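Local structure of protein phosphatase 2C (Toxoplasma gondii, 3D8K) at residues V37-L42 and R49-F54; T167-S172 and V254-A259; S176-K181 and D263-G268; E325-S330 and D345-R350. The protein probably removes phosphate from phosphoserine and phosphothreonine residues of proteins, as a manganese-dependent serine/threonine phosphatase of the PP2C family. All blocks are in the same frame, centred on the assembly; numbering follows the deposited sequence.

Interaction 1: residues V37-L42 and R49-F54; sequences VVEGML and RVHAMF
The flat guanidinium of Arg49 carries the side chain of selenomethionine Met41 over one face, with Met41 CG 3.7 Å above the centre of the plane and Met41 SE 3.4 Å from Arg49 NH2. Both belong to an antiparallel beta hairpin, strands 35-41 and 48-55, interrupted by a beta bulge. The two side chains lie side by side and point the same way. The ring of His51 is met at its edge: Val38 O lies close to the ring plane and accepts a hydrogen bond from His51 ND1 at 2.6 Å, the donor tilted 34° from the carbonyl plane. At the edge of the third flat group, Phe54 CE2 touches Val37 CG2 at 4.1 Å.

Val37 and Ala52 form one hydrogen-bonded pair of the hairpin, Gly40 and Val50 the next, the latter with one weak bond, and the register slips by one residue between them. In the bulge Val38 takes a helix-like backbone conformation, and its carbonyl is taken up by the His51 side chain. With CG beside its own backbone N (chi1 -53°), His51 holds the ring where ND1 can make this bond, while NE2 bonds to Arg321 NH1 of the other sheet. On the face opposite His51, Val50 and Phe54 reach helix 61-74. There Val37 CG2 lies 3.6 Å from Ala52 CB.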
loop_
_atom_site.group_PDB
_atom_site.type_symbol
_atom_site.label_atom_id
_atom_site.label_comp_id
_atom_site.label_asym_id
_atom_site.label_seq_id
_atom_site.Cartn_x
_atom_site.Cartn_y
_atom_site.Cartn_z
ATOM N N VAL C 37 -12.061 22.615 -12.583
ATOM C CA VAL C 37 -11.505 21.442 -11.940
ATOM C C VAL C 37 -11.969 20.329 -12.859
ATOM O O VAL C 37 -13.079 19.812 -12.700
ATOM C CB VAL C 37 -12.116 21.206 -10.552
ATOM C CG1 VAL C 37 -11.410 20.042 -9.874
ATOM C CG2 VAL C 37 -12.011 22.458 -9.714
ATOM N N VAL C 38 -11.133 19.985 -13.832
ATOM C CA VAL C 38 -11.476 18.940 -14.792
ATOM C C VAL C 38 -11.768 17.603 -14.135
ATOM O O VAL C 38 -12.614 16.861 -14.603
ATOM C CB VAL C 38 -10.352 18.714 -15.807
ATOM C CG1 VAL C 38 -10.915 18.023 -17.056
ATOM C CG2 VAL C 38 -9.684 20.040 -16.136
ATOM N N GLU C 39 -11.072 17.309 -13.044
ATOM C CA GLU C 39 -11.271 16.059 -12.333
ATOM C C GLU C 39 -10.588 16.079 -10.970
ATOM O O GLU C 39 -9.511 16.648 -10.815
ATOM C CB GLU C 39 -10.718 14.899 -13.166
ATOM C CG GLU C 39 -10.444 13.631 -12.366
ATOM C CD GLU C 39 -11.352 12.485 -12.735
ATOM O OE1 GLU C 39 -12.566 12.596 -12.474
ATOM O OE2 GLU C 39 -10.850 11.476 -13.280
ATOM N N GLY C 40 -11.226 15.446 -9.996
ATOM C CA GLY C 40 -10.691 15.366 -8.649
ATOM C C GLY C 40 -11.187 14.078 -8.014
ATOM O O GLY C 40 -12.153 13.481 -8.511
HETATM N N MSE C 41 -10.545 13.648 -6.930
HETATM C CA MSE C 41 -10.931 12.424 -6.237
HETATM C C MSE C 41 -10.890 12.600 -4.714
HETATM O O MSE C 41 -9.818 12.691 -4.118
HETATM C CB MSE C 41 -9.995 11.289 -6.651
HETATM C CG MSE C 41 -10.329 9.940 -6.047
HETATM SE SE MSE C 41 -8.940 8.621 -6.560
HETATM C CE MSE C 41 -9.508 7.158 -5.332
ATOM N N LEU C 42 -12.055 12.667 -4.088
ATOM C CA LEU C 42 -12.127 12.824 -2.637
ATOM C C LEU C 42 -11.534 11.565 -2.038
ATOM O O LEU C 42 -11.824 10.463 -2.520
ATOM C CB LEU C 42 -13.579 12.931 -2.181
ATOM C CG LEU C 42 -14.479 13.959 -2.857
ATOM C CD1 LEU C 42 -15.924 13.748 -2.386
ATOM C CD2 LEU C 42 -13.960 15.368 -2.554
ATOM N N ARG C 49 -16.036 10.642 -8.686
ATOM C CA ARG C 49 -15.130 11.661 -9.154
ATOM C C ARG C 49 -15.834 12.987 -9.119
ATOM O O ARG C 49 -17.053 13.039 -9.068
ATOM C CB ARG C 49 -14.670 11.324 -10.575
ATOM C CG ARG C 49 -13.736 10.128 -10.639
ATOM C CD ARG C 49 -12.407 10.475 -10.017
ATOM N NE ARG C 49 -11.529 9.326 -9.844
ATOM C CZ ARG C 49 -11.792 8.283 -9.064
ATOM N NH1 ARG C 49 -12.927 8.229 -8.372
ATOM N NH2 ARG C 49 -10.905 7.300 -8.960
ATOM N N VAL C 50 -15.059 14.057 -9.156
ATOM C CA VAL C 50 -15.639 15.376 -9.120
ATOM C C VAL C 50 -15.212 16.197 -10.308
ATOM O O VAL C 50 -14.170 15.963 -10.895
ATOM C CB VAL C 50 -15.216 16.128 -7.850
ATOM C CG1 VAL C 50 -16.063 17.393 -7.689
ATOM C CG2 VAL C 50 -15.346 15.220 -6.649
ATOM N N HIS C 51 -16.025 17.178 -10.652
ATOM C CA HIS C 51 -15.725 18.068 -11.760
ATOM C C HIS C 51 -16.336 19.381 -11.337
ATOM O O HIS C 51 -17.490 19.416 -10.925
ATOM C CB HIS C 51 -16.387 17.567 -13.043
ATOM C CG HIS C 51 -16.072 16.141 -13.355
ATOM N ND1 HIS C 51 -14.905 15.756 -13.980
ATOM C CD2 HIS C 51 -16.734 14.999 -13.045
ATOM C CE1 HIS C 51 -14.859 14.436 -14.037
ATOM N NE2 HIS C 51 -15.955 13.955 -13.478
ATOM N N ALA C 52 -15.575 20.458 -11.424
ATOM C CA ALA C 52 -16.112 21.738 -11.010
ATOM C C ALA C 52 -15.826 22.856 -11.988
ATOM O O ALA C 52 -14.926 22.771 -12.817
ATOM C CB ALA C 52 -15.589 22.087 -9.632
HETATM N N MSE C 53 -16.599 23.924 -11.877
HETATM C CA MSE C 53 -16.433 25.050 -12.781
HETATM C C MSE C 53 -16.711 26.368 -12.068
HETATM O O MSE C 53 -17.762 26.551 -11.448
HETATM C CB MSE C 53 -17.375 24.872 -13.952
HETATM C CG MSE C 53 -16.979 25.662 -15.129
HETATM SE SE MSE C 53 -17.790 24.810 -16.656
HETATM C CE MSE C 53 -16.159 23.982 -17.388
ATOM N N PHE C 54 -15.767 27.289 -12.156
ATOM C CA PHE C 54 -15.927 28.567 -11.499
ATOM C C PHE C 54 -15.804 29.708 -12.495
ATOM O O PHE C 54 -14.752 29.940 -13.067
ATOM C CB PHE C 54 -14.883 28.673 -10.392
ATOM C CG PHE C 54 -15.033 27.620 -9.339
ATOM C CD1 PHE C 54 -16.039 27.722 -8.382
ATOM C CD2 PHE C 54 -14.203 26.500 -9.325
ATOM C CE1 PHE C 54 -16.216 26.728 -7.425
ATOM C CE2 PHE C 54 -14.367 25.498 -8.381
ATOM C CZ PHE C 54 -15.372 25.609 -7.427
#

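Interaction 2: residues T167-S172 and V254-A259; sequences TIHVAS and VTTFFA
Thr256 packs against the ring of His169 in a non-hydrogen-bonded pair of two antiparallel strands, 165-173 and 253-259. Starting at the root of its side chain, Thr256 CB passes 3.8 Å from Ile168 O, the carbonyl that also receives the amide of Phe257. Two branches leave CB. The hydroxyl OG1, beside the backbone N (chi1 -49°), comes nearest to the carbon His169 CD2, at 3.4 Å, with His169 NE2 a little farther off. The methyl CG2, anti to the backbone N, lies 3.4 Å from Ile168 O and goes over the imidazole: it stands 3.9 Å from the ring centroid and 15° off the normal, a CH-pi contact displaced a little toward the rim. The two side chains lie side by side and point the same way. On this face Thr256 CG2 is also 4.1 Å from Thr167 CG2.

The opposite face is made by Ile168, Val170, Thr255 and Phe257. Ile168 CD1 reaches Ala259 CB at 4.1 Å, and Val170 CB lies beside Thr255 OG1, which is hydrogen-bonded to Leu189 O. Thr167 OG1 likewise turns elsewhere, to Glu115.

Four backbone hydrogen bonds, two each for the Ile168-Phe257 and Val170-Thr255 pairs, join the strands, and the bond from Ile168 N to Phe257 O is nearly straight at 169°. The hydrogen bonds across the contact are thus all main-chain ones, while the side chains add van der Waals and CH-pi packing and the hydroxyls of Thr167 and Thr255 bond to partners beyond it.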
loop_
_atom_site.group_PDB
_atom_site.type_symbol
_atom_site.label_atom_id
_atom_site.label_comp_id
_atom_site.label_asym_id
_atom_site.label_seq_id
_atom_site.Cartn_x
_atom_site.Cartn_y
_atom_site.Cartn_z
ATOM N N THR C 167 -24.601 7.693 -10.982
ATOM C CA THR C 167 -25.383 8.657 -10.224
ATOM C C THR C 167 -24.741 10.025 -10.339
ATOM O O THR C 167 -23.561 10.191 -10.056
ATOM C CB THR C 167 -25.473 8.289 -8.753
ATOM O OG1 THR C 167 -26.354 7.175 -8.602
ATOM C CG2 THR C 167 -26.015 9.442 -7.957
ATOM N N ILE C 168 -25.523 11.003 -10.763
ATOM C CA ILE C 168 -25.011 12.344 -10.910
ATOM C C ILE C 168 -25.634 13.336 -9.954
ATOM O O ILE C 168 -26.849 13.423 -9.820
ATOM C CB ILE C 168 -25.235 12.866 -12.320
ATOM C CG1 ILE C 168 -24.433 12.026 -13.315
ATOM C CG2 ILE C 168 -24.854 14.336 -12.390
ATOM C CD1 ILE C 168 -24.800 12.294 -14.762
ATOM N N HIS C 169 -24.769 14.079 -9.279
ATOM C CA HIS C 169 -25.198 15.122 -8.359
ATOM C C HIS C 169 -24.693 16.434 -8.920
ATOM O O HIS C 169 -23.501 16.595 -9.199
ATOM C CB HIS C 169 -24.596 14.938 -6.970
ATOM C CG HIS C 169 -25.331 13.966 -6.114
ATOM N ND1 HIS C 169 -25.184 12.601 -6.239
ATOM C CD2 HIS C 169 -26.224 14.157 -5.115
ATOM C CE1 HIS C 169 -25.951 11.994 -5.353
ATOM N NE2 HIS C 169 -26.593 12.917 -4.658
ATOM N N VAL C 170 -25.593 17.374 -9.112
ATOM C CA VAL C 170 -25.144 18.643 -9.608
ATOM C C VAL C 170 -25.432 19.708 -8.575
ATOM O O VAL C 170 -26.555 19.844 -8.110
ATOM C CB VAL C 170 -25.832 19.013 -10.920
ATOM C CG1 VAL C 170 -25.325 20.383 -11.386
ATOM C CG2 VAL C 170 -25.555 17.955 -11.964
ATOM N N ALA C 171 -24.395 20.444 -8.204
ATOM C CA ALA C 171 -24.521 21.536 -7.248
ATOM C C ALA C 171 -24.322 22.795 -8.062
ATOM O O ALA C 171 -23.191 23.215 -8.258
ATOM C CB ALA C 171 -23.447 21.434 -6.177
ATOM N N SER C 172 -25.412 23.378 -8.554
ATOM C CA SER C 172 -25.322 24.596 -9.359
ATOM C C SER C 172 -25.611 25.866 -8.566
ATOM O O SER C 172 -26.529 25.917 -7.750
ATOM C CB SER C 172 -26.275 24.532 -10.563
ATOM O OG SER C 172 -27.591 24.947 -10.216
ATOM N N VAL C 254 -29.241 21.944 -5.734
ATOM C CA VAL C 254 -28.699 20.599 -5.846
ATOM C C VAL C 254 -29.686 19.597 -6.451
ATOM O O VAL C 254 -30.736 19.329 -5.877
ATOM C CB VAL C 254 -28.269 20.068 -4.472
ATOM C CG1 VAL C 254 -27.645 18.686 -4.620
ATOM C CG2 VAL C 254 -27.285 21.032 -3.826
ATOM N N THR C 255 -29.335 19.032 -7.599
ATOM C CA THR C 255 -30.193 18.059 -8.268
ATOM C C THR C 255 -29.486 16.714 -8.384
ATOM O O THR C 255 -28.257 16.647 -8.293
ATOM C CB THR C 255 -30.571 18.537 -9.689
ATOM O OG1 THR C 255 -29.381 18.852 -10.429
ATOM C CG2 THR C 255 -31.453 19.767 -9.624
ATOM N N THR C 256 -30.257 15.643 -8.577
ATOM C CA THR C 256 -29.679 14.308 -8.722
ATOM C C THR C 256 -30.328 13.573 -9.891
ATOM O O THR C 256 -31.540 13.645 -10.073
ATOM C CB THR C 256 -29.871 13.467 -7.455
ATOM O OG1 THR C 256 -29.455 14.220 -6.313
ATOM C CG2 THR C 256 -29.032 12.205 -7.529
ATOM N N PHE C 257 -29.513 12.882 -10.685
ATOM C CA PHE C 257 -29.974 12.130 -11.853
ATOM C C PHE C 257 -29.125 10.869 -12.019
ATOM O O PHE C 257 -28.022 10.780 -11.492
ATOM C CB PHE C 257 -29.781 12.925 -13.148
ATOM C CG PHE C 257 -30.568 14.208 -13.238
ATOM C CD1 PHE C 257 -30.310 15.275 -12.379
ATOM C CD2 PHE C 257 -31.520 14.378 -14.248
ATOM C CE1 PHE C 257 -30.975 16.481 -12.523
ATOM C CE2 PHE C 257 -32.187 15.587 -14.396
ATOM C CZ PHE C 257 -31.912 16.640 -13.532
ATOM N N PHE C 258 -29.631 9.895 -12.762
ATOM C CA PHE C 258 -28.847 8.697 -13.031
ATOM C C PHE C 258 -28.644 8.675 -14.535
ATOM O O PHE C 258 -29.442 9.233 -15.278
ATOM C CB PHE C 258 -29.563 7.426 -12.585
ATOM C CG PHE C 258 -30.784 7.119 -13.370
ATOM C CD1 PHE C 258 -31.925 7.894 -13.237
ATOM C CD2 PHE C 258 -30.793 6.060 -14.260
ATOM C CE1 PHE C 258 -33.061 7.620 -13.983
ATOM C CE2 PHE C 258 -31.924 5.774 -15.017
ATOM C CZ PHE C 258 -33.066 6.559 -14.876
ATOM N N ALA C 259 -27.562 8.055 -14.978
ATOM C CA ALA C 259 -27.259 7.973 -16.393
ATOM C C ALA C 259 -26.790 6.580 -16.679
ATOM O O ALA C 259 -26.101 5.970 -15.871
ATOM C CB ALA C 259 -26.175 8.942 -16.757
#

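Interaction 3: residues S176-K181 and D263-G268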
loop_
_atom_site.group_PDB
_atom_site.type_symbol
_atom_site.label_atom_id
_atom_site.label_comp_id
_atom_site.label_asym_id
_atom_site.label_seq_id
_atom_site.Cartn_x
_atom_site.Cartn_y
_atom_site.Cartn_z
ATOM N N SER C 176 -23.999 29.054 -14.922
ATOM C CA SER C 176 -23.388 28.008 -15.735
ATOM C C SER C 176 -24.450 26.965 -16.033
ATOM O O SER C 176 -25.481 26.906 -15.354
ATOM C CB SER C 176 -22.200 27.366 -15.017
ATOM O OG SER C 176 -21.069 28.220 -15.054
ATOM N N ARG C 177 -24.207 26.152 -17.057
ATOM C CA ARG C 177 -25.169 25.130 -17.449
ATOM C C ARG C 177 -24.537 23.756 -17.540
ATOM O O ARG C 177 -23.359 23.614 -17.858
ATOM C CB ARG C 177 -25.826 25.520 -18.772
ATOM C CG ARG C 177 -26.234 26.981 -18.784
ATOM C CD ARG C 177 -27.173 27.342 -19.909
ATOM N NE ARG C 177 -28.574 27.130 -19.545
ATOM C CZ ARG C 177 -29.590 27.812 -20.072
ATOM N NH1 ARG C 177 -29.358 28.752 -20.981
ATOM N NH2 ARG C 177 -30.839 27.557 -19.694
ATOM N N CYS C 178 -25.343 22.744 -17.251
ATOM C CA CYS C 178 -24.882 21.368 -17.250
ATOM C C CYS C 178 -25.953 20.470 -17.873
ATOM O O CYS C 178 -27.078 20.419 -17.384
ATOM C CB CYS C 178 -24.612 20.961 -15.807
ATOM S SG CYS C 178 -24.015 19.305 -15.601
ATOM N N VAL C 179 -25.616 19.763 -18.949
ATOM C CA VAL C 179 -26.607 18.909 -19.596
ATOM C C VAL C 179 -26.205 17.447 -19.738
ATOM O O VAL C 179 -25.023 17.122 -19.856
ATOM C CB VAL C 179 -26.975 19.440 -20.995
ATOM C CG1 VAL C 179 -27.177 20.933 -20.934
ATOM C CG2 VAL C 179 -25.902 19.079 -21.990
ATOM N N LEU C 180 -27.203 16.571 -19.730
ATOM C CA LEU C 180 -26.962 15.138 -19.854
ATOM C C LEU C 180 -27.306 14.673 -21.261
ATOM O O LEU C 180 -28.402 14.942 -21.757
ATOM C CB LEU C 180 -27.824 14.362 -18.852
ATOM C CG LEU C 180 -27.333 13.022 -18.273
ATOM C CD1 LEU C 180 -28.493 12.038 -18.192
ATOM C CD2 LEU C 180 -26.220 12.447 -19.125
ATOM N N LYS C 181 -26.370 13.987 -21.909
ATOM C CA LYS C 181 -26.613 13.469 -23.253
ATOM C C LYS C 181 -26.871 11.981 -23.166
ATOM O O LYS C 181 -26.214 11.263 -22.410
ATOM C CB LYS C 181 -25.411 13.671 -24.184
ATOM C CG LYS C 181 -25.298 15.030 -24.831
ATOM C CD LYS C 181 -24.161 15.052 -25.848
ATOM C CE LYS C 181 -24.498 14.261 -27.102
ATOM N NZ LYS C 181 -25.784 14.701 -27.726
ATOM N N ASP C 263 -23.803 7.161 -21.826
ATOM C CA ASP C 263 -24.245 8.556 -21.746
ATOM C C ASP C 263 -23.038 9.492 -21.531
ATOM O O ASP C 263 -21.949 9.043 -21.159
ATOM C CB ASP C 263 -25.265 8.757 -20.610
ATOM C CG ASP C 263 -26.623 8.088 -20.889
ATOM O OD1 ASP C 263 -27.001 7.940 -22.064
ATOM O OD2 ASP C 263 -27.326 7.726 -19.920
ATOM N N ASP C 264 -23.242 10.785 -21.790
ATOM C CA ASP C 264 -22.209 11.816 -21.642
ATOM C C ASP C 264 -22.727 12.994 -20.826
ATOM O O ASP C 264 -23.932 13.248 -20.790
ATOM C CB ASP C 264 -21.779 12.361 -23.013
ATOM C CG ASP C 264 -20.725 11.506 -23.684
ATOM O OD1 ASP C 264 -20.977 10.296 -23.870
ATOM O OD2 ASP C 264 -19.647 12.039 -24.034
ATOM N N ILE C 265 -21.811 13.713 -20.176
ATOM C CA ILE C 265 -22.169 14.889 -19.397
ATOM C C ILE C 265 -21.466 16.074 -20.012
ATOM O O ILE C 265 -20.268 16.035 -20.270
ATOM C CB ILE C 265 -21.725 14.790 -17.949
ATOM C CG1 ILE C 265 -22.427 13.639 -17.271
ATOM C CG2 ILE C 265 -22.094 16.069 -17.205
ATOM C CD1 ILE C 265 -21.956 13.431 -15.866
ATOM N N VAL C 266 -22.216 17.137 -20.243
ATOM C CA VAL C 266 -21.640 18.327 -20.835
ATOM C C VAL C 266 -21.918 19.576 -20.017
ATOM O O VAL C 266 -23.035 19.795 -19.551
ATOM C CB VAL C 266 -22.155 18.504 -22.250
ATOM C CG1 VAL C 266 -21.702 19.845 -22.811
ATOM C CG2 VAL C 266 -21.640 17.353 -23.100
ATOM N N ALA C 267 -20.886 20.392 -19.845
ATOM C CA ALA C 267 -21.000 21.612 -19.066
ATOM C C ALA C 267 -20.232 22.750 -19.704
ATOM O O ALA C 267 -19.372 22.543 -20.555
ATOM C CB ALA C 267 -20.499 21.369 -17.658
ATOM N N GLY C 268 -20.562 23.967 -19.298
ATOM C CA GLY C 268 -19.885 25.122 -19.847
ATOM C C GLY C 268 -20.252 26.410 -19.138
ATOM O O GLY C 268 -21.334 26.542 -18.556
#
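Val179 and Val266 press together side by side across an antiparallel strand pair, the methyl Val179 CG2 abutting the branch point Val266 CB at 3.8 Å. This branch of Val179 sits between its own backbone N and carbonyl carbon (chi1 -44° for CG1), which turns it onto the neighbouring valine. Further along the same face, Lys181 CB meets Asp264 CB at 4.0 Å, and Lys181 CD passes Val266 CG2. The lysine chain then bends at chi3 and chi4, carrying NZ to Ile286 O. At the other end, Gly268 has no side chain to set against Arg177, and the arginine leads away from the pair.

On the reverse face the contacts are mostly apolar: the bulky Cys178 SG meets the methyl Ile265 CG2 at 4.1 Å, and Leu180 CD2 touches both Asp263 CB (4.1 Å) and Ile265 CG1 (4.4 Å). Six backbone hydrogen bonds, in the pairs Arg177-Gly268, Val179-Val266 and Lys181-Asp264, fasten the strands, the shortest being Val179 N to Val266 O at 2.7 Å. Asp263 bonds to Ser182 OG and forms a salt bridge with Arg126.

This pair belongs to the core of the PP2C beta sandwich. Strands 185-188 and 316-322 flank it within its sheet; helix 279-288 covers Arg177 and Val179 on one side, whereas Cys178 packs on Leu108 and Ile110 of the second sheet.

Interaction 4: residues E325-S330 and D345-R350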
loop_
_atom_site.group_PDB
_atom_site.type_symbol
_atom_site.label_atom_id
_atom_site.label_comp_id
_atom_site.label_asym_id
_atom_site.label_seq_id
_atom_site.Cartn_x
_atom_site.Cartn_y
_atom_site.Cartn_z
ATOM N N GLU C 325 -18.743 2.130 -20.727
ATOM C CA GLU C 325 -19.451 0.885 -20.482
ATOM C C GLU C 325 -18.587 0.054 -19.540
ATOM O O GLU C 325 -19.092 -0.589 -18.625
ATOM C CB GLU C 325 -19.702 0.125 -21.796
ATOM C CG GLU C 325 -20.759 0.753 -22.726
ATOM C CD GLU C 325 -21.059 -0.092 -23.988
ATOM O OE1 GLU C 325 -21.679 -1.183 -23.875
ATOM O OE2 GLU C 325 -20.672 0.340 -25.098
ATOM N N SER C 326 -17.277 0.098 -19.744
ATOM C CA SER C 326 -16.359 -0.675 -18.914
ATOM C C SER C 326 -15.272 0.182 -18.287
ATOM O O SER C 326 -15.019 1.304 -18.711
ATOM C CB SER C 326 -15.693 -1.772 -19.753
ATOM O OG SER C 326 -16.653 -2.523 -20.481
ATOM N N ARG C 327 -14.626 -0.367 -17.272
ATOM C CA ARG C 327 -13.539 0.316 -16.589
ATOM C C ARG C 327 -12.332 0.227 -17.527
ATOM O O ARG C 327 -12.452 -0.276 -18.639
ATOM C CB ARG C 327 -13.256 -0.388 -15.257
ATOM C CG ARG C 327 -12.238 0.293 -14.373
ATOM C CD ARG C 327 -12.122 -0.394 -13.020
ATOM N NE ARG C 327 -11.117 0.252 -12.173
ATOM C CZ ARG C 327 -11.183 1.513 -11.741
ATOM N NH1 ARG C 327 -12.216 2.286 -12.069
ATOM N NH2 ARG C 327 -10.205 2.016 -10.994
ATOM N N THR C 328 -11.176 0.711 -17.092
ATOM C CA THR C 328 -9.974 0.669 -17.921
ATOM C C THR C 328 -8.743 0.737 -17.036
ATOM O O THR C 328 -8.815 1.203 -15.894
ATOM C CB THR C 328 -9.918 1.864 -18.883
ATOM O OG1 THR C 328 -11.171 1.980 -19.560
ATOM C CG2 THR C 328 -8.821 1.679 -19.910
ATOM N N ARG C 329 -7.614 0.261 -17.546
ATOM C CA ARG C 329 -6.398 0.332 -16.756
ATOM C C ARG C 329 -5.454 1.316 -17.417
ATOM O O ARG C 329 -4.426 1.704 -16.856
ATOM C CB ARG C 329 -5.739 -1.041 -16.615
ATOM C CG ARG C 329 -4.425 -0.985 -15.826
ATOM C CD ARG C 329 -4.489 -0.054 -14.586
ATOM N NE ARG C 329 -5.180 -0.636 -13.430
ATOM C CZ ARG C 329 -6.439 -0.379 -13.079
ATOM N NH1 ARG C 329 -7.184 0.460 -13.790
ATOM N NH2 ARG C 329 -6.953 -0.961 -11.999
ATOM N N SER C 330 -5.832 1.731 -18.617
ATOM C CA SER C 330 -5.045 2.690 -19.362
ATOM C C SER C 330 -5.200 4.067 -18.732
ATOM O O SER C 330 -6.310 4.548 -18.522
ATOM C CB SER C 330 -5.511 2.732 -20.814
ATOM O OG SER C 330 -5.526 1.427 -21.365
ATOM N N ASP C 345 -8.010 10.459 -19.045
ATOM C CA ASP C 345 -8.454 9.096 -19.273
ATOM C C ASP C 345 -7.936 8.169 -18.182
ATOM O O ASP C 345 -6.747 7.882 -18.122
ATOM C CB ASP C 345 -7.948 8.629 -20.645
ATOM C CG ASP C 345 -8.447 7.242 -21.025
ATOM O OD1 ASP C 345 -8.790 6.446 -20.117
ATOM O OD2 ASP C 345 -8.476 6.940 -22.241
ATOM N N PHE C 346 -8.825 7.703 -17.315
ATOM C CA PHE C 346 -8.415 6.787 -16.271
ATOM C C PHE C 346 -9.601 5.995 -15.709
ATOM O O PHE C 346 -10.622 6.557 -15.320
ATOM C CB PHE C 346 -7.668 7.550 -15.179
ATOM C CG PHE C 346 -8.451 7.737 -13.914
ATOM C CD1 PHE C 346 -9.492 8.656 -13.840
ATOM C CD2 PHE C 346 -8.169 6.952 -12.800
ATOM C CE1 PHE C 346 -10.234 8.789 -12.677
ATOM C CE2 PHE C 346 -8.904 7.080 -11.640
ATOM C CZ PHE C 346 -9.940 7.996 -11.582
ATOM N N SER C 347 -9.450 4.671 -15.704
ATOM C CA SER C 347 -10.472 3.732 -15.228
ATOM C C SER C 347 -11.867 3.925 -15.833
ATOM O O SER C 347 -12.071 3.693 -17.034
ATOM C CB SER C 347 -10.552 3.777 -13.708
ATOM O OG SER C 347 -10.232 5.067 -13.241
ATOM N N ILE C 348 -12.832 4.334 -15.016
ATOM C CA ILE C 348 -14.190 4.546 -15.514
ATOM C C ILE C 348 -14.340 5.982 -16.008
ATOM O O ILE C 348 -15.409 6.414 -16.414
ATOM C CB ILE C 348 -15.215 4.233 -14.390
ATOM C CG1 ILE C 348 -15.930 2.912 -14.685
ATOM C CG2 ILE C 348 -16.227 5.358 -14.244
ATOM C CD1 ILE C 348 -16.527 2.248 -13.469
ATOM N N ASP C 349 -13.239 6.714 -16.014
ATOM C CA ASP C 349 -13.292 8.105 -16.416
ATOM C C ASP C 349 -12.707 8.485 -17.779
ATOM O O ASP C 349 -11.747 7.884 -18.250
ATOM C CB ASP C 349 -12.631 8.939 -15.336
ATOM C CG ASP C 349 -12.968 10.384 -15.456
ATOM O OD1 ASP C 349 -14.007 10.790 -14.885
ATOM O OD2 ASP C 349 -12.203 11.107 -16.135
ATOM N N ARG C 350 -13.313 9.502 -18.391
ATOM C CA ARG C 350 -12.925 10.052 -19.699
ATOM C C ARG C 350 -13.555 11.443 -19.768
ATOM O O ARG C 350 -14.704 11.582 -20.174
ATOM C CB ARG C 350 -13.461 9.198 -20.859
ATOM C CG ARG C 350 -12.924 7.770 -20.905
ATOM C CD ARG C 350 -13.836 6.836 -21.721
ATOM N NE ARG C 350 -13.960 5.497 -21.120
ATOM C CZ ARG C 350 -13.188 4.443 -21.400
ATOM N NH1 ARG C 350 -12.209 4.535 -22.294
ATOM N NH2 ARG C 350 -13.386 3.292 -20.766
#
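Arg350 and Thr328 meet at about a right angle, the guanidinium of the arginine presented to the threonine hydroxyl. Arg350 NH2 lies 2.8 Å from Thr328 OG1, which approaches obliquely to the guanidinium plane, and 3.3 Å from Ser326 O, which lies in that plane at its edge. Both hydrogen bonds are weak, bent to 118° and 134° at the hydrogen, so one nitrogen is shared between two poorly aligned acceptors. The threonine hydroxyl, beside its backbone N (chi1 -49°), in turn donates from OG1 to Arg327 O at 2.8 Å, though it sits above that carbonyl's plane and not on a lone pair.

Arg327 takes a different attitude. Its chain is extended from CG to NE, and its guanidinium lies over Ser347, but too close in the model for the detail to be trusted. Ile348 CG1 lies 4.0 Å from Arg327 CA. Between loop and turn, Ser347 CA also points its hydrogen at Thr328 O, 3.1 Å away.

Ser347 and Ile348 are the two central residues of a type II' beta turn from Phe346 to Asp349, closed by a 2.7 Å bond from Asp349 N to Phe346 O; a two-residue hairpin of this kind links strands 340-346 and 349-356. The loop 325-330, which leaves strand 316-322 on its way to strand 332-337, therefore lies across the hairpin tip at the surface. Asp349 ties the tip inward by its salt bridge to Arg321 of strand 316-322, and Phe346 lies near Arg49 of strand 48-55 in the other sheet.

In the fold
The four contacts sample both sheets of the PP2C beta sandwich. Interactions 1 and 2 lie in the six-strand sheet, their centres about 14 Å apart, interaction 2 involving strand 253-259. Interaction 3 lies in the eight-strand sheet; interaction 4, centred about 19 Å from it, joins a surface loop to the tip of a hairpin of that sheet. Interaction 1 comes first along the chain and interaction 4 last, while 2 and 3 alternate: the chain passes from the six-strand to the eight-strand sheet after each strand of 2. Their centres are about 11 Å apart, and Ile168 packs against Ile265. Met53 packs on Gly268, joining interactions 1 and 3. Such packing holds the two sheets face to face at interactions 1, 2 and 3.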